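Local coordinates for RimK-related lysine biosynthesis protein (Thermococcus kodakarensis, PDB 5K2M) that probably joins an amino acid to a carboxylate substrate in lysine biosynthesis as an ATP-grasp ligase, with ADP and magnesium bound here, at residues 191-195 / 196-200; 233-236 / 237-240; 262-265 / 266-270; 175-179 / 180-184; 139-142 / 143-147. One frame throughout, in Å; residues are numbered along the deposited sequence.

Contact 1. Residues 191-195 / 196-200; sequences HWITN and TARGG. With ADP (adenosine-5'-diphosphate), chain O.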
# COMPACT_ATOMS: atom_id res chain seq x y z
N HIS A 191 41.53 -37.49 -35.40
CA HIS A 191 41.37 -37.25 -33.97
C HIS A 191 40.07 -37.93 -33.50
O HIS A 191 39.11 -38.03 -34.28
CB HIS A 191 41.34 -35.75 -33.68
CG HIS A 191 41.61 -35.40 -32.24
ND1 HIS A 191 40.61 -35.08 -31.35
CD2 HIS A 191 42.77 -35.33 -31.55
CE1 HIS A 191 41.14 -34.82 -30.17
NE2 HIS A 191 42.45 -34.96 -30.26
N TRP A 192 40.03 -38.39 -32.25
CA TRP A 192 38.83 -39.05 -31.68
C TRP A 192 37.59 -38.15 -31.61
O TRP A 192 36.46 -38.66 -31.58
CB TRP A 192 39.12 -39.68 -30.30
CG TRP A 192 39.32 -38.70 -29.19
CD1 TRP A 192 40.48 -38.07 -28.86
CD2 TRP A 192 38.33 -38.23 -28.26
NE1 TRP A 192 40.29 -37.24 -27.79
CE2 TRP A 192 38.98 -37.32 -27.39
CE3 TRP A 192 36.97 -38.48 -28.08
CZ2 TRP A 192 38.31 -36.66 -26.36
CZ3 TRP A 192 36.30 -37.83 -27.04
CH2 TRP A 192 36.97 -36.93 -26.19
N ILE A 193 37.80 -36.84 -31.59
CA ILE A 193 36.71 -35.86 -31.71
C ILE A 193 36.47 -35.52 -33.19
O ILE A 193 37.31 -34.89 -33.84
CB ILE A 193 37.02 -34.56 -30.93
CG1 ILE A 193 37.33 -34.88 -29.46
CG2 ILE A 193 35.84 -33.59 -31.01
CD1 ILE A 193 38.01 -33.75 -28.70
N THR A 194 35.32 -35.93 -33.72
CA THR A 194 35.05 -35.90 -35.16
C THR A 194 34.18 -34.74 -35.67
O THR A 194 33.83 -34.73 -36.84
CB THR A 194 34.31 -37.18 -35.60
OG1 THR A 194 33.09 -37.30 -34.84
CG2 THR A 194 35.16 -38.41 -35.37
N ASN A 195 33.80 -33.78 -34.83
CA ASN A 195 32.84 -32.74 -35.27
C ASN A 195 33.39 -32.07 -36.54
O ASN A 195 34.60 -31.83 -36.64
CB ASN A 195 32.62 -31.63 -34.24
CG ASN A 195 31.98 -32.11 -32.94
OD1 ASN A 195 30.80 -31.84 -32.65
ND2 ASN A 195 32.77 -32.75 -32.12
N THR A 196 32.50 -31.76 -37.49
CA THR A 196 32.89 -30.98 -38.67
C THR A 196 33.35 -29.57 -38.25
O THR A 196 34.22 -28.99 -38.90
CB THR A 196 31.76 -30.84 -39.70
OG1 THR A 196 30.64 -30.18 -39.09
CG2 THR A 196 31.32 -32.21 -40.22
N ALA A 197 32.79 -29.04 -37.16
CA ALA A 197 33.26 -27.78 -36.59
C ALA A 197 34.75 -27.83 -36.20
O ALA A 197 35.38 -26.78 -36.09
CB ALA A 197 32.42 -27.38 -35.38
N ARG A 198 35.29 -29.03 -35.98
CA ARG A 198 36.70 -29.19 -35.62
C ARG A 198 37.54 -29.84 -36.72
O ARG A 198 38.67 -30.27 -36.46
CB ARG A 198 36.81 -30.00 -34.32
CG ARG A 198 36.23 -29.29 -33.12
CD ARG A 198 36.61 -29.94 -31.80
NE ARG A 198 37.99 -29.60 -31.42
CZ ARG A 198 38.45 -29.53 -30.17
NH1 ARG A 198 37.66 -29.77 -29.12
NH2 ARG A 198 39.72 -29.19 -29.97
N GLY A 199 37.02 -29.87 -37.95
CA GLY A 199 37.74 -30.43 -39.09
C GLY A 199 37.20 -31.76 -39.59
O GLY A 199 37.65 -32.27 -40.61
N GLY A 200 36.22 -32.32 -38.88
CA GLY A 200 35.55 -33.53 -39.34
C GLY A 200 35.09 -33.42 -40.79
O GLY A 200 34.61 -32.37 -41.20
PB ADP O . 29.18 -32.09 -28.85
O1B ADP O . 29.30 -32.53 -30.29
O2B ADP O . 30.25 -31.12 -28.41
O3B ADP O . 27.81 -31.61 -28.43
PA ADP O . 29.56 -34.93 -28.44
O1A ADP O . 28.78 -35.14 -29.72
O2A ADP O . 29.18 -35.80 -27.29
O3A ADP O . 29.51 -33.40 -27.96
O5' ADP O . 31.13 -35.14 -28.74
C5' ADP O . 31.74 -34.60 -29.88
C4' ADP O . 32.50 -35.70 -30.62
O4' ADP O . 33.51 -36.24 -29.75
C3' ADP O . 31.66 -36.87 -31.09
O3' ADP O . 31.11 -36.64 -32.39
C2' ADP O . 32.67 -38.00 -31.06
O2' ADP O . 33.47 -38.02 -32.24
C1' ADP O . 33.58 -37.65 -29.91
N9 ADP O . 33.12 -38.31 -28.68
C8 ADP O . 32.27 -37.79 -27.77
N7 ADP O . 32.03 -38.65 -26.77
C5 ADP O . 32.74 -39.76 -27.05
C6 ADP O . 32.97 -41.05 -26.40
N6 ADP O . 32.36 -41.34 -25.23
N1 ADP O . 33.80 -41.92 -27.02
C2 ADP O . 34.40 -41.64 -28.18
N3 ADP O . 34.25 -40.49 -28.83
C4 ADP O . 33.45 -39.53 -28.32
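I193 lies across R198, its CG2 branch meeting CD of the arginine at 3.8 Å and its CD1 over one face of the guanidinium. The pair belongs to the nucleotide-binding loop of the ATP-grasp fold, between strands 180-188 and 201-204. A bend at chi3 (78°) turns the guanidinium so that this face meets the isoleucine. NH1 of R198 hydrogen-bonds to the carbonyl of G129.

The loop is closed by one carbonyl oxygen. N195 O accepts from R198 N at 3.0 Å and from G200 N at 2.8 Å, and the two donors arrive from opposite faces of its plane. G200 also lies close to T194, its CA giving a CA-H...O contact to T194 O at 3.3 Å. The 3-10 segment 196-197 lies between them.

The same loop holds the nucleotide. CG1 of I193 sits over the centre of the W192 ring, 3.5 Å above its plane, while N3 of the ADP adenine lies at that ring's edge. D171 OD1 is hydrogen-bonded to T194 OG1. The ribose is held by its O2', which accepts from T194 N and is bonded to two further oxygens, though its one hydrogen can serve only one of them at a time: W192 O at 3.1 Å and T194 OG1 at 2.7 Å.

Contact 2. Residues 233-236 / 237-240; sequences SEKG and LLVN. With ADP (adenosine-5'-diphosphate), chain O.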
# COMPACT_ATOMS: atom_id res chain seq x y z
N SER A 233 30.59 -49.22 -32.34
CA SER A 233 31.47 -49.83 -31.35
C SER A 233 31.41 -51.34 -31.49
O SER A 233 30.53 -51.86 -32.18
CB SER A 233 31.03 -49.44 -29.94
OG SER A 233 29.86 -50.13 -29.56
N GLU A 234 32.33 -52.03 -30.82
CA GLU A 234 32.37 -53.49 -30.81
C GLU A 234 31.05 -54.11 -30.32
O GLU A 234 30.79 -55.28 -30.58
CB GLU A 234 33.56 -54.01 -29.98
CG GLU A 234 33.50 -53.73 -28.48
CD GLU A 234 34.83 -53.95 -27.76
OE1 GLU A 234 35.62 -54.82 -28.19
OE2 GLU A 234 35.09 -53.26 -26.74
N LYS A 235 30.24 -53.34 -29.61
CA LYS A 235 28.92 -53.80 -29.14
C LYS A 235 27.76 -53.24 -29.98
O LYS A 235 26.63 -53.21 -29.54
CB LYS A 235 28.72 -53.48 -27.65
CG LYS A 235 29.00 -52.05 -27.23
CD LYS A 235 28.76 -51.85 -25.74
CE LYS A 235 29.35 -50.54 -25.25
NZ LYS A 235 28.94 -50.22 -23.85
N GLY A 236 28.06 -52.81 -31.21
CA GLY A 236 27.04 -52.27 -32.10
C GLY A 236 26.88 -50.76 -31.95
O GLY A 236 27.70 -50.09 -31.31
N LEU A 237 25.81 -50.25 -32.55
CA LEU A 237 25.57 -48.82 -32.59
C LEU A 237 25.06 -48.28 -31.25
O LEU A 237 24.27 -48.93 -30.57
CB LEU A 237 24.57 -48.49 -33.71
CG LEU A 237 25.00 -48.93 -35.11
CD1 LEU A 237 23.87 -48.69 -36.09
CD2 LEU A 237 26.26 -48.21 -35.56
N LEU A 238 25.54 -47.10 -30.88
CA LEU A 238 25.11 -46.43 -29.65
C LEU A 238 24.74 -45.00 -29.99
O LEU A 238 25.43 -44.34 -30.78
CB LEU A 238 26.24 -46.42 -28.61
CG LEU A 238 26.99 -47.73 -28.36
CD1 LEU A 238 28.36 -47.48 -27.75
CD2 LEU A 238 26.16 -48.66 -27.48
N VAL A 239 23.68 -44.50 -29.37
CA VAL A 239 23.28 -43.12 -29.53
C VAL A 239 24.01 -42.30 -28.48
O VAL A 239 23.95 -42.61 -27.30
CB VAL A 239 21.76 -42.93 -29.38
CG1 VAL A 239 21.40 -41.46 -29.54
CG2 VAL A 239 21.03 -43.79 -30.40
N ASN A 240 24.71 -41.26 -28.92
CA ASN A 240 25.54 -40.47 -28.04
C ASN A 240 24.79 -39.23 -27.56
O ASN A 240 24.68 -38.96 -26.36
CB ASN A 240 26.83 -40.06 -28.74
CG ASN A 240 27.61 -39.02 -27.95
OD1 ASN A 240 27.83 -39.18 -26.76
ND2 ASN A 240 28.03 -37.95 -28.62
PB ADP O . 29.18 -32.09 -28.85
O1B ADP O . 29.30 -32.53 -30.29
O2B ADP O . 30.25 -31.12 -28.41
O3B ADP O . 27.81 -31.61 -28.43
PA ADP O . 29.56 -34.93 -28.44
O1A ADP O . 28.78 -35.14 -29.72
O2A ADP O . 29.18 -35.80 -27.29
O3A ADP O . 29.51 -33.40 -27.96
O5' ADP O . 31.13 -35.14 -28.74
C5' ADP O . 31.74 -34.60 -29.88
C4' ADP O . 32.50 -35.70 -30.62
O4' ADP O . 33.51 -36.24 -29.75
C3' ADP O . 31.66 -36.87 -31.09
O3' ADP O . 31.11 -36.64 -32.39
C2' ADP O . 32.67 -38.00 -31.06
O2' ADP O . 33.47 -38.02 -32.24
C1' ADP O . 33.58 -37.65 -29.91
N9 ADP O . 33.12 -38.31 -28.68
C8 ADP O . 32.27 -37.79 -27.77
N7 ADP O . 32.03 -38.65 -26.77
C5 ADP O . 32.74 -39.76 -27.05
C6 ADP O . 32.97 -41.05 -26.40
N6 ADP O . 32.36 -41.34 -25.23
N1 ADP O . 33.80 -41.92 -27.02
C2 ADP O . 34.40 -41.64 -28.18
N3 ADP O . 34.25 -40.49 -28.83
C4 ADP O . 33.45 -39.53 -28.32
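L238 folds its CD1 methyl over the S233 hydroxyl, with OG only 3.5 Å away, and this is the tight part of the contact. Here the chain makes a type I beta turn from S233 to G236, which joins the two strands of a hairpin. With OG set between the backbone N and the carbonyl carbon (chi1 74°), S233 points into its own turn. The hydroxyl donates to G236 O at 2.8 Å, in the carbonyl plane, and accepts from K235 N at 3.2 Å, an ST turn. Two bonds thus grip a single oxygen, and the leucine methyl lies against it.

The solvent side is looser. K235 runs out extended and crosses L238 at about a right angle, its CE no nearer than 4.1 Å to CD1. Beyond this touch its ammonium forms a salt bridge with E163.

Further along the strand, N240 ND2 donates almost straight to ADP O2A at 2.8 Å (N-H...O 170°), which brings this strand of the hairpin to the nucleotide. Strand 236-243 pairs with strand 225-233 through L238 and F231. L237 packs against helix 208-219, whereas L238 meets the loop prolines P95 and P97.

Contact 3. Residues 262-265 / 266-270; sequences KLVE and YAVEV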
# COMPACT_ATOMS: atom_id res chain seq x y z
N LYS A 262 12.89 -29.78 -45.57
CA LYS A 262 12.18 -30.65 -44.64
C LYS A 262 11.90 -29.93 -43.32
O LYS A 262 10.83 -30.11 -42.72
CB LYS A 262 12.99 -31.92 -44.38
CG LYS A 262 13.15 -32.82 -45.59
CD LYS A 262 11.88 -33.61 -45.83
CE LYS A 262 11.94 -34.43 -47.10
NZ LYS A 262 10.62 -35.07 -47.34
N LEU A 263 12.85 -29.11 -42.86
CA LEU A 263 12.68 -28.36 -41.63
C LEU A 263 11.53 -27.36 -41.78
O LEU A 263 10.70 -27.21 -40.88
CB LEU A 263 13.99 -27.65 -41.26
CG LEU A 263 14.01 -26.73 -40.04
CD1 LEU A 263 13.81 -27.53 -38.78
CD2 LEU A 263 15.31 -25.95 -39.98
N VAL A 264 11.49 -26.68 -42.92
CA VAL A 264 10.43 -25.71 -43.21
C VAL A 264 9.06 -26.40 -43.37
O VAL A 264 8.05 -25.88 -42.88
CB VAL A 264 10.76 -24.86 -44.44
CG1 VAL A 264 9.56 -24.04 -44.88
CG2 VAL A 264 11.93 -23.93 -44.12
N GLU A 265 9.02 -27.55 -44.03
CA GLU A 265 7.77 -28.31 -44.19
C GLU A 265 7.21 -28.72 -42.83
O GLU A 265 6.01 -28.65 -42.60
CB GLU A 265 7.98 -29.55 -45.07
CG GLU A 265 8.20 -29.23 -46.54
CD GLU A 265 8.66 -30.43 -47.37
OE1 GLU A 265 8.62 -31.58 -46.88
OE2 GLU A 265 9.08 -30.21 -48.53
N TYR A 266 8.08 -29.13 -41.93
CA TYR A 266 7.67 -29.43 -40.58
C TYR A 266 7.16 -28.18 -39.88
O TYR A 266 6.10 -28.21 -39.25
CB TYR A 266 8.84 -30.03 -39.82
CG TYR A 266 8.47 -30.39 -38.41
CD1 TYR A 266 7.64 -31.47 -38.16
CD2 TYR A 266 8.93 -29.66 -37.34
CE1 TYR A 266 7.28 -31.81 -36.88
CE2 TYR A 266 8.58 -29.99 -36.05
CZ TYR A 266 7.76 -31.08 -35.83
OH TYR A 266 7.40 -31.43 -34.57
N ALA A 267 7.89 -27.07 -40.00
CA ALA A 267 7.43 -25.81 -39.46
C ALA A 267 6.05 -25.45 -40.02
O ALA A 267 5.19 -25.01 -39.26
CB ALA A 267 8.41 -24.69 -39.77
N VAL A 268 5.81 -25.64 -41.32
CA VAL A 268 4.49 -25.32 -41.84
C VAL A 268 3.42 -26.25 -41.26
O VAL A 268 2.32 -25.79 -40.94
CB VAL A 268 4.39 -25.21 -43.40
CG1 VAL A 268 5.56 -24.45 -43.99
CG2 VAL A 268 4.21 -26.56 -44.07
N GLU A 269 3.74 -27.53 -41.08
CA GLU A 269 2.82 -28.44 -40.38
C GLU A 269 2.51 -27.98 -38.95
O GLU A 269 1.35 -28.03 -38.56
CB GLU A 269 3.33 -29.89 -40.37
CG GLU A 269 3.31 -30.59 -41.72
CD GLU A 269 1.93 -30.58 -42.37
OE1 GLU A 269 0.95 -30.92 -41.68
OE2 GLU A 269 1.82 -30.22 -43.56
N VAL A 270 3.50 -27.52 -38.18
CA VAL A 270 3.19 -27.06 -36.80
C VAL A 270 2.36 -25.77 -36.77
O VAL A 270 1.53 -25.60 -35.89
CB VAL A 270 4.41 -26.95 -35.83
CG1 VAL A 270 5.44 -28.05 -36.06
CG2 VAL A 270 5.06 -25.58 -35.89
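Four consecutive i to i+4 backbone bonds carry the chain from 262-265 into 266-270, the N-H...O angles all lying between 154° and 165°. They form the middle of the helix 259-272, the last of the chain, which lies between the antiparallel ATP-grasp sheet and the N-terminal parallel sheet. The shortest of them, V268 N to V264 O, measures 2.7 Å.

The two branches of V268 lie against successive carbonyls of the turn before. CG1, beside the backbone N (chi1 -43°), rests on V264 O at 3.1 Å. That leaves CG2 between the backbone N and the carbonyl carbon, where it approaches E265 O, also at 3.1 Å. Along the flank the CG1 methyls of V264 and V268 meet at 4.1 Å, the two side chains slanting past each other. V264 continues outward to I17 and F24 of helix 12-24. Together with L263 and A267 it also covers I47 of strand 45-49.

On another side the helix faces the ATP-grasp sheet. K262 NZ forms a salt bridge with E180, and Y266 swings its ring off the helix with CG opposite the backbone N (chi1 -179°). Its hydroxyl hydrogen-bonds to the backbone N of G224, which anchors the ring at its far end. Over one face of that ring lies V270 CG1, 3.7 Å above the plane and displaced toward the rim.

Contact 4. Residues 175-179 / 180-184; sequences YVIGG and EFVGA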
# COMPACT_ATOMS: atom_id res chain seq x y z
N TYR A 175 19.73 -37.35 -39.31
CA TYR A 175 18.73 -36.31 -39.18
C TYR A 175 17.35 -36.93 -39.25
O TYR A 175 17.08 -37.72 -40.14
CB TYR A 175 18.91 -35.28 -40.29
CG TYR A 175 20.23 -34.55 -40.23
CD1 TYR A 175 21.38 -35.10 -40.80
CD2 TYR A 175 20.33 -33.32 -39.60
CE1 TYR A 175 22.59 -34.44 -40.73
CE2 TYR A 175 21.54 -32.64 -39.53
CZ TYR A 175 22.66 -33.21 -40.09
OH TYR A 175 23.84 -32.53 -40.01
N VAL A 176 16.51 -36.57 -38.28
CA VAL A 176 15.13 -37.00 -38.22
C VAL A 176 14.28 -35.78 -37.91
O VAL A 176 14.47 -35.10 -36.89
CB VAL A 176 14.89 -38.07 -37.15
CG1 VAL A 176 13.42 -38.48 -37.10
CG2 VAL A 176 15.75 -39.30 -37.43
N ILE A 177 13.32 -35.53 -38.80
CA ILE A 177 12.48 -34.35 -38.74
C ILE A 177 11.03 -34.82 -38.73
O ILE A 177 10.57 -35.42 -39.69
CB ILE A 177 12.76 -33.41 -39.93
CG1 ILE A 177 14.20 -32.90 -39.81
CG2 ILE A 177 11.75 -32.27 -39.96
CD1 ILE A 177 14.65 -31.89 -40.86
N GLY A 178 10.34 -34.59 -37.61
CA GLY A 178 8.94 -34.99 -37.46
C GLY A 178 8.68 -36.48 -37.57
O GLY A 178 7.59 -36.90 -37.95
N GLY A 179 9.69 -37.30 -37.24
CA GLY A 179 9.57 -38.75 -37.34
C GLY A 179 10.13 -39.32 -38.63
O GLY A 179 10.28 -40.53 -38.76
N GLU A 180 10.45 -38.47 -39.59
CA GLU A 180 10.96 -38.92 -40.87
C GLU A 180 12.48 -38.84 -40.89
O GLU A 180 13.05 -37.75 -40.75
CB GLU A 180 10.37 -38.05 -42.00
CG GLU A 180 10.76 -38.48 -43.42
CD GLU A 180 10.53 -37.40 -44.47
OE1 GLU A 180 9.69 -36.51 -44.24
OE2 GLU A 180 11.19 -37.44 -45.53
N PHE A 181 13.12 -39.99 -41.07
CA PHE A 181 14.56 -40.03 -41.34
C PHE A 181 14.83 -39.25 -42.62
O PHE A 181 14.19 -39.51 -43.64
CB PHE A 181 15.03 -41.48 -41.49
CG PHE A 181 16.48 -41.62 -41.84
CD1 PHE A 181 17.46 -41.55 -40.87
CD2 PHE A 181 16.87 -41.83 -43.16
CE1 PHE A 181 18.80 -41.69 -41.19
CE2 PHE A 181 18.21 -41.98 -43.49
CZ PHE A 181 19.17 -41.91 -42.51
N VAL A 182 15.73 -38.27 -42.59
CA VAL A 182 15.99 -37.49 -43.80
C VAL A 182 17.36 -37.74 -44.39
O VAL A 182 17.57 -37.45 -45.56
CB VAL A 182 15.74 -35.98 -43.61
CG1 VAL A 182 14.51 -35.75 -42.74
CG2 VAL A 182 16.93 -35.30 -42.98
N GLY A 183 18.30 -38.28 -43.61
CA GLY A 183 19.62 -38.61 -44.13
C GLY A 183 20.67 -38.79 -43.07
O GLY A 183 20.44 -38.47 -41.89
N ALA A 184 21.83 -39.29 -43.48
CA ALA A 184 22.96 -39.50 -42.58
C ALA A 184 24.29 -39.42 -43.28
O ALA A 184 24.41 -39.70 -44.48
CB ALA A 184 22.83 -40.84 -41.86
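The F181 ring takes G183 N over one face, 3.7 Å above the plane and displaced toward the rim, whereas the Y175 ring has G183 O at its edge, near its plane, 3.7 Å from CD1. Both rings thus lean on one glycine of the beta hairpin formed by strands 170-177 and 180-188. They occupy opposite faces of the sheet: F181 shares one with V176 and packs on helix 208-219, while Y175 and I177 look toward helix 259-272. The Y175 hydroxyl hydrogen-bonds to the carbonyl of E247.

A beta bulge places V182 and G183 together opposite Y175. V182 N donates to Y175 O at 2.9 Å, almost perfectly straight (178°), and Y175 N returns a bond to G183 O. The extra residue also brings the V182 side chain over its neighbours. CG2 lies between the backbone N and the carbonyl carbon and presses on Y175 CB at 3.3 Å, a very close fit. CG1 meets I177 CB more loosely, at 4.1 Å.

At the tip a type I' turn with glycines at both central positions, G178 and G179, reverses the chain. The pair I177 and E180 closes it twice: I177 N donates to E180 O at 3.0 Å, and E180 N approaches I177 O from well above the carbonyl plane, at 3.1 Å.

Contact 5. Residues 139-142 / 143-147; sequences DSLE and AVLEH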
# COMPACT_ATOMS: atom_id res chain seq x y z
N ASP A 139 45.25 -38.81 -12.43
CA ASP A 139 45.88 -37.48 -12.50
C ASP A 139 45.15 -36.58 -13.50
O ASP A 139 44.96 -35.40 -13.24
CB ASP A 139 47.37 -37.59 -12.85
CG ASP A 139 48.21 -38.11 -11.69
OD1 ASP A 139 47.90 -37.80 -10.54
OD2 ASP A 139 49.18 -38.83 -11.92
N SER A 140 44.74 -37.15 -14.62
CA SER A 140 43.97 -36.42 -15.62
C SER A 140 42.58 -36.07 -15.13
O SER A 140 42.07 -34.99 -15.41
CB SER A 140 43.87 -37.23 -16.92
OG SER A 140 45.16 -37.69 -17.32
N LEU A 141 41.95 -37.00 -14.41
CA LEU A 141 40.62 -36.74 -13.84
C LEU A 141 40.70 -35.55 -12.90
O LEU A 141 39.88 -34.66 -12.97
CB LEU A 141 40.11 -37.95 -13.06
CG LEU A 141 38.63 -38.34 -13.12
CD1 LEU A 141 38.17 -38.81 -11.74
CD2 LEU A 141 37.69 -37.28 -13.68
N GLU A 142 41.70 -35.57 -12.02
CA GLU A 142 41.94 -34.48 -11.09
C GLU A 142 42.15 -33.14 -11.79
O GLU A 142 41.56 -32.13 -11.40
CB GLU A 142 43.14 -34.80 -10.19
CG GLU A 142 42.76 -35.78 -9.10
CD GLU A 142 43.90 -36.14 -8.17
OE1 GLU A 142 43.76 -37.20 -7.52
OE2 GLU A 142 44.90 -35.39 -8.06
N ALA A 143 42.97 -33.13 -12.82
CA ALA A 143 43.23 -31.91 -13.58
C ALA A 143 41.94 -31.34 -14.17
O ALA A 143 41.64 -30.17 -13.98
CB ALA A 143 44.24 -32.17 -14.68
N VAL A 144 41.15 -32.19 -14.83
CA VAL A 144 39.87 -31.76 -15.40
C VAL A 144 38.94 -31.19 -14.32
O VAL A 144 38.38 -30.11 -14.49
CB VAL A 144 39.18 -32.91 -16.16
CG1 VAL A 144 37.74 -32.54 -16.55
CG2 VAL A 144 39.98 -33.26 -17.40
N LEU A 145 38.79 -31.92 -13.22
CA LEU A 145 37.90 -31.47 -12.15
C LEU A 145 38.40 -30.19 -11.47
O LEU A 145 37.59 -29.33 -11.08
CB LEU A 145 37.70 -32.57 -11.11
CG LEU A 145 37.01 -33.84 -11.63
CD1 LEU A 145 37.07 -34.90 -10.55
CD2 LEU A 145 35.57 -33.56 -12.04
N GLU A 146 39.72 -30.04 -11.32
CA GLU A 146 40.31 -28.79 -10.81
C GLU A 146 39.92 -27.61 -11.69
O GLU A 146 39.54 -26.55 -11.21
CB GLU A 146 41.85 -28.86 -10.74
CG GLU A 146 42.43 -29.12 -9.36
CD GLU A 146 42.16 -27.99 -8.36
OE1 GLU A 146 42.74 -26.88 -8.50
OE2 GLU A 146 41.36 -28.23 -7.43
N HIS A 147 40.02 -27.80 -13.00
CA HIS A 147 39.68 -26.70 -13.92
C HIS A 147 38.18 -26.40 -13.94
O HIS A 147 37.80 -25.24 -13.90
CB HIS A 147 40.24 -26.96 -15.31
CG HIS A 147 41.73 -26.87 -15.36
ND1 HIS A 147 42.40 -25.82 -15.95
CD2 HIS A 147 42.69 -27.66 -14.81
CE1 HIS A 147 43.70 -26.00 -15.80
NE2 HIS A 147 43.90 -27.10 -15.11
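E146 N donates to E142 O at 2.8 Å, nearly in line with the carbonyl, the shortest of four successive i to i+4 bonds between 139-142 and 143-147. All four lie in helix 138-150. The bond from V144 N to S140 O is the straightest, at 172°.

Toward the sheet the helix is apolar. L145 lays CG on L141 O at 3.3 Å and sends CD1 to L141 CD2 at 4.0 Å, so that the carbonyl receives a backbone N-H and is also roofed by carbon. L141 is modelled with non-staggered chi1 and chi2 (both -142°), an unusual conformation. Beside them V144 drops CG2 onto S140 O at 3.4 Å. Its other neighbours are A133 and V135 of strand 133-135, the latter also touched by L141, and L141 continues to F161 of strand 159-163.

The acids lie on the side toward the second subunit. D139 makes a salt bridge to K134 of that subunit, and E146 OE1 accepts from the backbone N of L131 there. E142 is extended and divides its carboxylate: OE1 forms a salt bridge with R138 of its own chain, and OE2 hydrogen-bonds to H191 of the second subunit. S140 packs on S140 of the second subunit. This is an amphipathic helix that backs the smaller antiparallel sheet of the ATP-grasp fold and meets the partner subunit with a side that carries D139, E142 and E146.

How the contacts relate
From the N terminus the order is contact 5, contact 4, contact 1, contact 2, contact 3, strictly in series; none nests or crosses. Contacts 3 and 5 are turns within helices, about 44 Å apart between centres and on opposite sides of the chain's centre. Contacts 4 and 2 close hairpins of one five-stranded antiparallel sheet, and contact 1 closes the loop leading to its outer strand 201-204. Contacts 1 and 2 do not touch but approach the same ADP. Contact 5 lies at the subunit interface, which contact 1 also reaches. Contacts 3 and 4 meet directly, Y266 CE1 lying 3.6 Å from G178 CA, so the last helix is tied to the five-stranded sheet.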